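Local coordinates for maltose/maltodextrin-binding protein (Thermus thermophilus, PDB 2GH9), which binds maltotriose in the cleft between its two lobes and, as a periplasmic binding protein, probably delivers such maltodextrins to a membrane transporter, at residues 170-175 with 336-341; 161-166 with 197-202; 2-7 with 55-60. All coordinates share one frame; numbering follows the deposited sequence.

Interaction 1: residues 170-175 with 336-341; sequences NVFAKD and PNIPEM
The two-stranded antiparallel hairpin of strands 172-175 and 179-181 packs against the loop that leads into helix 341-357 through Phe172 and, just before the strand, Val171, which lean on Pro336, Ile338 and Met341. No hydrogen bond joins the two segments; the contact is mostly apolar, though Asn170 OD1 lies 3.6 Å from Pro336 CD. Phe172 CE2 comes to 3.7 Å from Ile338 CD1, the two side chains reaching for each other from opposite directions, while Phe172 CD2 lies 4.1 Å from Pro336 CG, with that side chain crossing at about a right angle. Met341 SD makes an oblique Met-aromatic contact, 5.2 Å from the centroid of the Phe172 ring. Met341 sets CG anti to its backbone N (chi1 -157°) and then bends at chi2 and chi3, which brings SD in toward the ring. The same SD sits 3.9 Å from Val171 CG2, and Val171 CG1 lies over the centre of one Phe172 face, so sulfur, valine and ring pack against one another. At the polar margin Asn170 OD1 accepts the N-H of Val171 on a lone pair, and Asn170 ND2 donates a hydrogen bond to Pro334 O. A type I turn runs from Ile338 to Met341. Val344 of helix 341-357 also meets Val171 and Phe172. This is a hairpin packed on the turn that enters a helix, near the sugar-binding cleft of a periplasmic binding protein.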
loop_
_atom_site.group_PDB
_atom_site.type_symbol
_atom_site.label_atom_id
_atom_site.label_comp_id
_atom_site.label_asym_id
_atom_site.label_seq_id
_atom_site.Cartn_x
_atom_site.Cartn_y
_atom_site.Cartn_z
ATOM N N ASN A 170 -2.752 14.453 6.043
ATOM C CA ASN A 170 -2.567 13.679 4.847
ATOM C C ASN A 170 -1.526 14.417 4.022
ATOM O O ASN A 170 -0.765 15.224 4.587
ATOM C CB ASN A 170 -3.912 13.488 4.121
ATOM C CG ASN A 170 -3.934 12.238 3.229
ATOM O OD1 ASN A 170 -2.971 11.973 2.511
ATOM N ND2 ASN A 170 -5.025 11.476 3.280
ATOM N N VAL A 171 -1.450 14.117 2.717
ATOM C CA VAL A 171 -0.489 14.735 1.836
ATOM C C VAL A 171 -0.866 16.194 1.582
ATOM O O VAL A 171 -0.011 17.072 1.600
ATOM C CB VAL A 171 -0.383 13.976 0.483
ATOM C CG1 VAL A 171 0.512 14.739 -0.497
ATOM C CG2 VAL A 171 0.169 12.572 0.703
ATOM N N PHE A 172 -2.152 16.425 1.348
ATOM C CA PHE A 172 -2.681 17.736 0.976
ATOM C C PHE A 172 -3.746 18.192 1.968
ATOM O O PHE A 172 -4.502 17.374 2.489
ATOM C CB PHE A 172 -3.355 17.659 -0.389
ATOM C CG PHE A 172 -2.472 17.184 -1.504
ATOM C CD1 PHE A 172 -1.443 17.974 -1.985
ATOM C CD2 PHE A 172 -2.727 15.976 -2.133
ATOM C CE1 PHE A 172 -0.650 17.542 -3.059
ATOM C CE2 PHE A 172 -1.956 15.551 -3.195
ATOM C CZ PHE A 172 -0.917 16.328 -3.661
ATOM N N ALA A 173 -3.824 19.503 2.200
ATOM C CA ALA A 173 -4.905 20.101 2.986
ATOM C C ALA A 173 -6.251 19.954 2.255
ATOM O O ALA A 173 -6.291 19.968 1.025
ATOM C CB ALA A 173 -4.595 21.577 3.257
ATOM N N LYS A 174 -7.331 19.765 3.014
ATOM C CA LYS A 174 -8.702 19.769 2.468
ATOM C C LYS A 174 -9.182 21.204 2.344
ATOM O O LYS A 174 -8.969 22.011 3.250
ATOM C CB LYS A 174 -9.681 19.020 3.375
ATOM C CG LYS A 174 -9.595 17.511 3.335
ATOM C CD LYS A 174 -10.716 16.896 4.174
ATOM C CE LYS A 174 -10.497 15.408 4.406
ATOM N NZ LYS A 174 -11.458 14.837 5.418
ATOM N N ASP A 175 -9.866 21.514 1.243
ATOM C CA ASP A 175 -10.112 22.906 0.879
ATOM C C ASP A 175 -11.577 23.315 0.748
ATOM O O ASP A 175 -12.372 22.692 0.010
ATOM C CB ASP A 175 -9.388 23.225 -0.423
ATOM C CG ASP A 175 -9.193 24.721 -0.641
ATOM O OD1 ASP A 175 -10.082 25.516 -0.235
ATOM O OD2 ASP A 175 -8.148 25.096 -1.236
ATOM N N PRO A 336 -4.591 9.943 -1.124
ATOM C CA PRO A 336 -5.365 10.668 -2.105
ATOM C C PRO A 336 -5.364 9.909 -3.426
ATOM O O PRO A 336 -4.347 9.272 -3.783
ATOM C CB PRO A 336 -4.592 11.987 -2.286
ATOM C CG PRO A 336 -3.644 12.070 -1.163
ATOM C CD PRO A 336 -3.326 10.625 -0.824
ATOM N N ASN A 337 -6.477 9.994 -4.153
ATOM C CA ASN A 337 -6.560 9.371 -5.457
ATOM C C ASN A 337 -6.486 10.381 -6.602
ATOM O O ASN A 337 -6.630 10.008 -7.743
ATOM C CB ASN A 337 -7.802 8.472 -5.554
ATOM C CG ASN A 337 -9.073 9.212 -5.978
ATOM O OD1 ASN A 337 -9.125 10.443 -6.056
ATOM N ND2 ASN A 337 -10.113 8.435 -6.255
ATOM N N ILE A 338 -6.221 11.640 -6.281
ATOM C CA ILE A 338 -6.174 12.712 -7.307
ATOM C C ILE A 338 -4.954 12.600 -8.214
ATOM O O ILE A 338 -3.921 12.029 -7.823
ATOM C CB ILE A 338 -6.255 14.131 -6.678
ATOM C CG1 ILE A 338 -5.120 14.390 -5.672
ATOM C CG2 ILE A 338 -7.607 14.321 -6.023
ATOM C CD1 ILE A 338 -5.018 15.835 -5.229
ATOM N N PRO A 339 -5.053 13.135 -9.445
ATOM C CA PRO A 339 -3.960 12.964 -10.394
ATOM C C PRO A 339 -2.598 13.430 -9.897
ATOM O O PRO A 339 -1.579 12.831 -10.232
ATOM C CB PRO A 339 -4.412 13.804 -11.595
ATOM C CG PRO A 339 -5.882 13.802 -11.499
ATOM C CD PRO A 339 -6.182 13.865 -10.044
ATOM N N GLU A 340 -2.608 14.493 -9.100
ATOM C CA GLU A 340 -1.407 15.141 -8.592
ATOM C C GLU A 340 -0.584 14.269 -7.635
ATOM O O GLU A 340 0.623 14.455 -7.496
ATOM C CB GLU A 340 -1.812 16.447 -7.890
ATOM C CG GLU A 340 -2.367 17.514 -8.855
ATOM C CD GLU A 340 -3.879 17.445 -9.087
ATOM O OE1 GLU A 340 -4.573 16.565 -8.533
ATOM O OE2 GLU A 340 -4.379 18.303 -9.844
ATOM N N MET A 341 -1.233 13.301 -6.988
ATOM C CA MET A 341 -0.514 12.354 -6.126
ATOM C C MET A 341 0.685 11.715 -6.856
ATOM O O MET A 341 1.743 11.527 -6.258
ATOM C CB MET A 341 -1.482 11.273 -5.593
ATOM C CG MET A 341 -1.025 10.596 -4.328
ATOM S SD MET A 341 -0.481 11.702 -3.006
ATOM C CE MET A 341 1.262 11.299 -2.894
#

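Interaction 2: residues 161-166 with 197-202; sequences GFFKAF and QFIKDL
Helix 161-166 and helix 197-202 run at 131° to each other, closer to antiparallel than to parallel, with the axes of these short segments 11.0 Å apart at their closest. Phe162 and Phe198 stand at the point of nearest backbone approach, their CA atoms 8.1 Å apart, and bulky side chains fill the broad gap between the helices. The central element is a T-shaped pair: the edge of Phe198 is turned to the face of Phe162, with the planes at 73° and the centroids 4.8 Å apart. Phe198 CE2 does the touching, poised over the centre of the Phe162 ring and 3.6 Å from Phe162 CD1. It gets there because CG of Phe198 is anti to the backbone N (chi1 169°), a setting that swings the ring across the gap. This is an aromatic-rich helix-helix interface in a solute-binding protein of the periplasmic type, and further rings extend it: Phe252 meets Phe162, and Trp131 meets Phe198. Within the contact, Ile199 divides its branch between two phenylalanines. Its CG1 lies 4.0 Å from Phe162 CD2, and its CD1 lies 3.9 Å from Phe163 CE2, which it approaches with the side chains at about a right angle. Phe163 in turn packs edge-to-face with Trp348 of helix 341-357. One turn further on, Phe166 CE2 rests 3.7 Å from Phe198 CB, bracing the base of that side chain while Phe162 receives its outer edge. Leu202 CD1 approaches Phe162 CE2 at 4.2 Å, and Leu202 CG lies over one face of Phe198, offset toward the rim.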
loop_
_atom_site.group_PDB
_atom_site.type_symbol
_atom_site.label_atom_id
_atom_site.label_comp_id
_atom_site.label_asym_id
_atom_site.label_seq_id
_atom_site.Cartn_x
_atom_site.Cartn_y
_atom_site.Cartn_z
ATOM N N GLY A 161 3.489 7.365 7.990
ATOM C CA GLY A 161 3.021 7.309 9.367
ATOM C C GLY A 161 3.795 8.185 10.332
ATOM O O GLY A 161 3.228 8.748 11.264
ATOM N N PHE A 162 5.088 8.299 10.098
ATOM C CA PHE A 162 5.927 9.230 10.856
ATOM C C PHE A 162 5.592 10.692 10.489
ATOM O O PHE A 162 5.562 11.561 11.352
ATOM C CB PHE A 162 7.410 8.938 10.606
ATOM C CG PHE A 162 7.793 7.515 10.849
ATOM C CD1 PHE A 162 7.305 6.829 11.948
ATOM C CD2 PHE A 162 8.678 6.862 9.984
ATOM C CE1 PHE A 162 7.650 5.500 12.178
ATOM C CE2 PHE A 162 9.038 5.554 10.207
ATOM C CZ PHE A 162 8.514 4.857 11.304
ATOM N N PHE A 163 5.309 10.954 9.224
ATOM C CA PHE A 163 4.880 12.294 8.815
ATOM C C PHE A 163 3.539 12.690 9.471
ATOM O O PHE A 163 3.380 13.825 9.934
ATOM C CB PHE A 163 4.834 12.433 7.280
ATOM C CG PHE A 163 6.186 12.686 6.642
ATOM C CD1 PHE A 163 6.512 13.945 6.127
ATOM C CD2 PHE A 163 7.109 11.659 6.514
ATOM C CE1 PHE A 163 7.748 14.177 5.510
ATOM C CE2 PHE A 163 8.357 11.882 5.904
ATOM C CZ PHE A 163 8.661 13.159 5.392
ATOM N N LYS A 164 2.611 11.738 9.540
ATOM C CA LYS A 164 1.334 11.902 10.242
ATOM C C LYS A 164 1.518 12.145 11.751
ATOM O O LYS A 164 0.959 13.105 12.301
ATOM C CB LYS A 164 0.423 10.690 9.985
ATOM C CG LYS A 164 -0.981 10.824 10.580
ATOM C CD LYS A 164 -1.969 9.875 9.914
ATOM C CE LYS A 164 -3.387 10.145 10.375
ATOM N NZ LYS A 164 -3.823 11.486 9.964
ATOM N N ALA A 165 2.324 11.320 12.408
ATOM C CA ALA A 165 2.642 11.541 13.814
ATOM C C ALA A 165 3.123 12.998 14.067
ATOM O O ALA A 165 2.643 13.675 14.979
ATOM C CB ALA A 165 3.684 10.534 14.302
ATOM N N PHE A 166 4.046 13.481 13.239
ATOM C CA PHE A 166 4.633 14.812 13.427
ATOM C C PHE A 166 3.754 15.977 12.952
ATOM O O PHE A 166 4.091 17.135 13.201
ATOM C CB PHE A 166 6.021 14.893 12.787
ATOM C CG PHE A 166 7.087 14.181 13.566
ATOM C CD1 PHE A 166 7.553 14.709 14.776
ATOM C CD2 PHE A 166 7.638 13.008 13.102
ATOM C CE1 PHE A 166 8.527 14.071 15.498
ATOM C CE2 PHE A 166 8.629 12.371 13.816
ATOM C CZ PHE A 166 9.067 12.910 15.035
ATOM N N GLN A 197 14.252 14.098 10.275
ATOM C CA GLN A 197 15.229 13.916 11.379
ATOM C C GLN A 197 15.026 12.599 12.154
ATOM O O GLN A 197 15.979 11.867 12.433
ATOM C CB GLN A 197 15.156 15.104 12.340
ATOM C CG GLN A 197 16.336 15.186 13.319
ATOM C CD GLN A 197 17.701 15.183 12.615
ATOM O OE1 GLN A 197 18.002 16.071 11.821
ATOM N NE2 GLN A 197 18.502 14.176 12.886
ATOM N N PHE A 198 13.781 12.277 12.490
ATOM C CA PHE A 198 13.494 10.975 13.104
ATOM C C PHE A 198 13.930 9.805 12.204
ATOM O O PHE A 198 14.532 8.818 12.686
ATOM C CB PHE A 198 12.007 10.835 13.455
ATOM C CG PHE A 198 11.629 9.442 13.837
ATOM C CD1 PHE A 198 12.084 8.906 15.018
ATOM C CD2 PHE A 198 10.863 8.650 12.996
ATOM C CE1 PHE A 198 11.792 7.607 15.367
ATOM C CE2 PHE A 198 10.569 7.343 13.338
ATOM C CZ PHE A 198 11.021 6.825 14.530
ATOM N N ILE A 199 13.621 9.910 10.903
ATOM C CA ILE A 199 14.045 8.884 9.956
ATOM C C ILE A 199 15.578 8.811 9.905
ATOM O O ILE A 199 16.135 7.724 9.992
ATOM C CB ILE A 199 13.417 9.037 8.549
ATOM C CG1 ILE A 199 11.892 8.884 8.622
ATOM C CG2 ILE A 199 14.021 7.993 7.583
ATOM C CD1 ILE A 199 11.112 9.546 7.481
ATOM N N LYS A 200 16.254 9.951 9.820
ATOM C CA LYS A 200 17.731 9.951 9.967
ATOM C C LYS A 200 18.205 9.252 11.237
ATOM O O LYS A 200 19.118 8.419 11.198
ATOM C CB LYS A 200 18.299 11.364 9.937
ATOM C CG LYS A 200 18.405 11.924 8.569
ATOM C CD LYS A 200 18.902 13.390 8.575
ATOM C CE LYS A 200 20.395 13.521 8.895
ATOM N NZ LYS A 200 20.773 14.980 8.878
ATOM N N ASP A 201 17.551 9.575 12.353
ATOM C CA ASP A 201 17.923 9.040 13.656
ATOM C C ASP A 201 17.805 7.538 13.702
ATOM O O ASP A 201 18.527 6.898 14.450
ATOM C CB ASP A 201 17.073 9.648 14.790
ATOM C CG ASP A 201 17.350 11.126 15.029
ATOM O OD1 ASP A 201 18.336 11.677 14.489
ATOM O OD2 ASP A 201 16.561 11.754 15.775
ATOM N N LEU A 202 16.868 6.972 12.934
ATOM C CA LEU A 202 16.704 5.518 12.847
ATOM C C LEU A 202 18.007 4.864 12.355
ATOM O O LEU A 202 18.274 3.707 12.637
ATOM C CB LEU A 202 15.510 5.142 11.921
ATOM C CG LEU A 202 14.080 5.335 12.481
ATOM C CD1 LEU A 202 12.992 5.006 11.452
ATOM C CD2 LEU A 202 13.859 4.486 13.721
#

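Interaction 3: residues 2-7 with 55-60; sequences KITVWT and AADLVV
Val5 and Leu58 share one face of a pair of parallel strands, and Val5 also touches Val60, where the chain turns a corner. Val5 CG1 meets Val60 CG2 at 3.6 Å, and Val5 CG2 turns to Leu58 CD2, which Ile3 CD1 also approaches. Phe286 of helix 280-290 packs on Ile3, Val5 and Leu58, and Leu17 of helix 11-26 on Val5 and Val60. Trp6 and Val59 point to the other face, toward helix 39-49. There the Ala56 methyl makes a CH-pi contact with the indole: CB lies 3.5 Å from the centroid of the Trp6 five-membered ring, only 9° off its normal. The far end of the indole, CH2, reaches Ala55 CA at 3.6 Å. With CG anti to the carbonyl carbon (chi1 -76°), the indole is laid over the Ala55-Ala56 backbone. An alanine in place of Trp6 would remove the indole, and the Ala56 methyl is likely to lose its aromatic cover and a gap to open beside Ala55. Between these two faces runs the ladder: Trp6 N donates to Leu58 O, and Trp6 O receives Val60 N at 3.1 Å, while Thr4 O accepts Leu58 N and, weakly, Asp57 N. At the two ends of the pairing, side chains add polar bonds. Asp57 OD2 takes the Thr4 N-H on its anti lone pair at 2.9 Å, its OD1 being bound to Ser277 OG, and the Thr7 hydroxyl OG1 donates to Val60 O at 2.6 Å and is also hydrogen-bonded to Phe9 N. Parallel pairing of strand 3-7 with strand 58-63, helices packed on both faces, is typical of the alpha/beta lobe of a periplasmic binding protein, whose strand ends lead toward the sugar.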
loop_
_atom_site.group_PDB
_atom_site.type_symbol
_atom_site.label_atom_id
_atom_site.label_comp_id
_atom_site.label_asym_id
_atom_site.label_seq_id
_atom_site.Cartn_x
_atom_site.Cartn_y
_atom_site.Cartn_z
ATOM N N LYS A 2 -9.175 -14.991 -25.677
ATOM C CA LYS A 2 -8.127 -14.891 -24.627
ATOM C C LYS A 2 -8.037 -13.471 -24.074
ATOM O O LYS A 2 -7.869 -12.513 -24.830
ATOM C CB LYS A 2 -6.756 -15.305 -25.173
ATOM C CG LYS A 2 -5.599 -15.180 -24.140
ATOM C CD LYS A 2 -4.235 -15.597 -24.719
ATOM C CE LYS A 2 -3.709 -16.926 -24.149
ATOM N NZ LYS A 2 -2.289 -17.197 -24.594
ATOM N N ILE A 3 -8.130 -13.332 -22.759
ATOM C CA ILE A 3 -7.851 -12.036 -22.127
ATOM C C ILE A 3 -6.558 -12.123 -21.331
ATOM O O ILE A 3 -6.176 -13.203 -20.906
ATOM C CB ILE A 3 -8.995 -11.556 -21.224
ATOM C CG1 ILE A 3 -9.404 -12.649 -20.225
ATOM C CG2 ILE A 3 -10.181 -11.086 -22.084
ATOM C CD1 ILE A 3 -10.215 -12.143 -19.097
ATOM N N THR A 4 -5.885 -10.985 -21.146
ATOM C CA THR A 4 -4.646 -10.950 -20.374
ATOM C C THR A 4 -4.808 -10.084 -19.129
ATOM O O THR A 4 -5.518 -9.073 -19.137
ATOM C CB THR A 4 -3.443 -10.495 -21.215
ATOM O OG1 THR A 4 -3.578 -9.113 -21.549
ATOM C CG2 THR A 4 -3.346 -11.327 -22.512
ATOM N N VAL A 5 -4.169 -10.543 -18.053
ATOM C CA VAL A 5 -4.174 -9.878 -16.748
ATOM C C VAL A 5 -2.741 -9.525 -16.387
ATOM O O VAL A 5 -1.899 -10.392 -16.361
ATOM C CB VAL A 5 -4.733 -10.805 -15.642
ATOM C CG1 VAL A 5 -4.763 -10.099 -14.251
ATOM C CG2 VAL A 5 -6.106 -11.284 -16.021
ATOM N N TRP A 6 -2.478 -8.245 -16.136
ATOM C CA TRP A 6 -1.231 -7.832 -15.481
ATOM C C TRP A 6 -1.408 -7.870 -13.980
ATOM O O TRP A 6 -2.424 -7.373 -13.470
ATOM C CB TRP A 6 -0.839 -6.425 -15.905
ATOM C CG TRP A 6 -0.269 -6.362 -17.269
ATOM C CD1 TRP A 6 0.079 -7.414 -18.068
ATOM C CD2 TRP A 6 0.054 -5.179 -17.993
ATOM N NE1 TRP A 6 0.567 -6.957 -19.261
ATOM C CE2 TRP A 6 0.581 -5.585 -19.236
ATOM C CE3 TRP A 6 -0.071 -3.808 -17.719
ATOM C CZ2 TRP A 6 1.001 -4.670 -20.205
ATOM C CZ3 TRP A 6 0.343 -2.902 -18.677
ATOM C CH2 TRP A 6 0.875 -3.340 -19.914
ATOM N N THR A 7 -0.441 -8.465 -13.280
ATOM C CA THR A 7 -0.472 -8.498 -11.810
ATOM C C THR A 7 0.908 -8.300 -11.184
ATOM O O THR A 7 1.912 -8.725 -11.745
ATOM C CB THR A 7 -1.064 -9.845 -11.289
ATOM O OG1 THR A 7 -1.247 -9.766 -9.881
ATOM C CG2 THR A 7 -0.164 -11.022 -11.627
ATOM N N ALA A 55 -1.561 -2.729 -23.821
ATOM C CA ALA A 55 -1.742 -3.116 -22.402
ATOM C C ALA A 55 -2.719 -4.294 -22.220
ATOM O O ALA A 55 -3.510 -4.618 -23.117
ATOM C CB ALA A 55 -2.184 -1.920 -21.559
ATOM N N ALA A 56 -2.648 -4.926 -21.046
ATOM C CA ALA A 56 -3.537 -6.029 -20.685
ATOM C C ALA A 56 -4.995 -5.610 -20.594
ATOM O O ALA A 56 -5.313 -4.428 -20.445
ATOM C CB ALA A 56 -3.110 -6.649 -19.333
ATOM N N ASP A 57 -5.877 -6.606 -20.657
ATOM C CA ASP A 57 -7.316 -6.384 -20.594
ATOM C C ASP A 57 -7.763 -5.962 -19.209
ATOM O O ASP A 57 -8.770 -5.291 -19.075
ATOM C CB ASP A 57 -8.056 -7.657 -21.028
ATOM C CG ASP A 57 -7.820 -7.974 -22.494
ATOM O OD1 ASP A 57 -8.320 -7.206 -23.328
ATOM O OD2 ASP A 57 -7.102 -8.934 -22.812
ATOM N N LEU A 58 -7.030 -6.384 -18.181
ATOM C CA LEU A 58 -7.297 -5.933 -16.823
ATOM C C LEU A 58 -6.034 -5.930 -15.959
ATOM O O LEU A 58 -5.007 -6.512 -16.320
ATOM C CB LEU A 58 -8.443 -6.729 -16.151
ATOM C CG LEU A 58 -8.522 -8.249 -16.029
ATOM C CD1 LEU A 58 -9.621 -8.652 -15.050
ATOM C CD2 LEU A 58 -8.770 -8.873 -17.382
ATOM N N VAL A 59 -6.099 -5.191 -14.851
ATOM C CA VAL A 59 -5.007 -5.190 -13.867
ATOM C C VAL A 59 -5.627 -5.647 -12.574
ATOM O O VAL A 59 -6.607 -5.056 -12.118
ATOM C CB VAL A 59 -4.341 -3.814 -13.659
ATOM C CG1 VAL A 59 -3.078 -3.962 -12.764
ATOM C CG2 VAL A 59 -3.949 -3.183 -14.975
ATOM N N VAL A 60 -5.099 -6.748 -12.048
ATOM C CA VAL A 60 -5.459 -7.299 -10.743
ATOM C C VAL A 60 -4.197 -7.278 -9.862
ATOM O O VAL A 60 -3.348 -8.172 -9.985
ATOM C CB VAL A 60 -5.938 -8.736 -10.893
ATOM C CG1 VAL A 60 -6.315 -9.312 -9.535
ATOM C CG2 VAL A 60 -7.130 -8.819 -11.878
#

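Interaction 3 comes first in the chain and closes before the others open, whereas interactions 1 and 2 cross, their segments alternating along the sequence. Helix 156-166 is followed by strand 172-175, so interactions 1 and 2 adjoin in sequence, though their centres are about 20 Å apart and they make no other touch. Interactions 2 and 3 lie on opposite sides of the chain's centre, about 38 Å between centres. Met341 of interaction 1 and Thr7 of interaction 3 each bring a side chain to about 7 Å from a bound glucose unit; in interaction 2 the side chain of Phe163 is about 12 Å from a bound glucose unit.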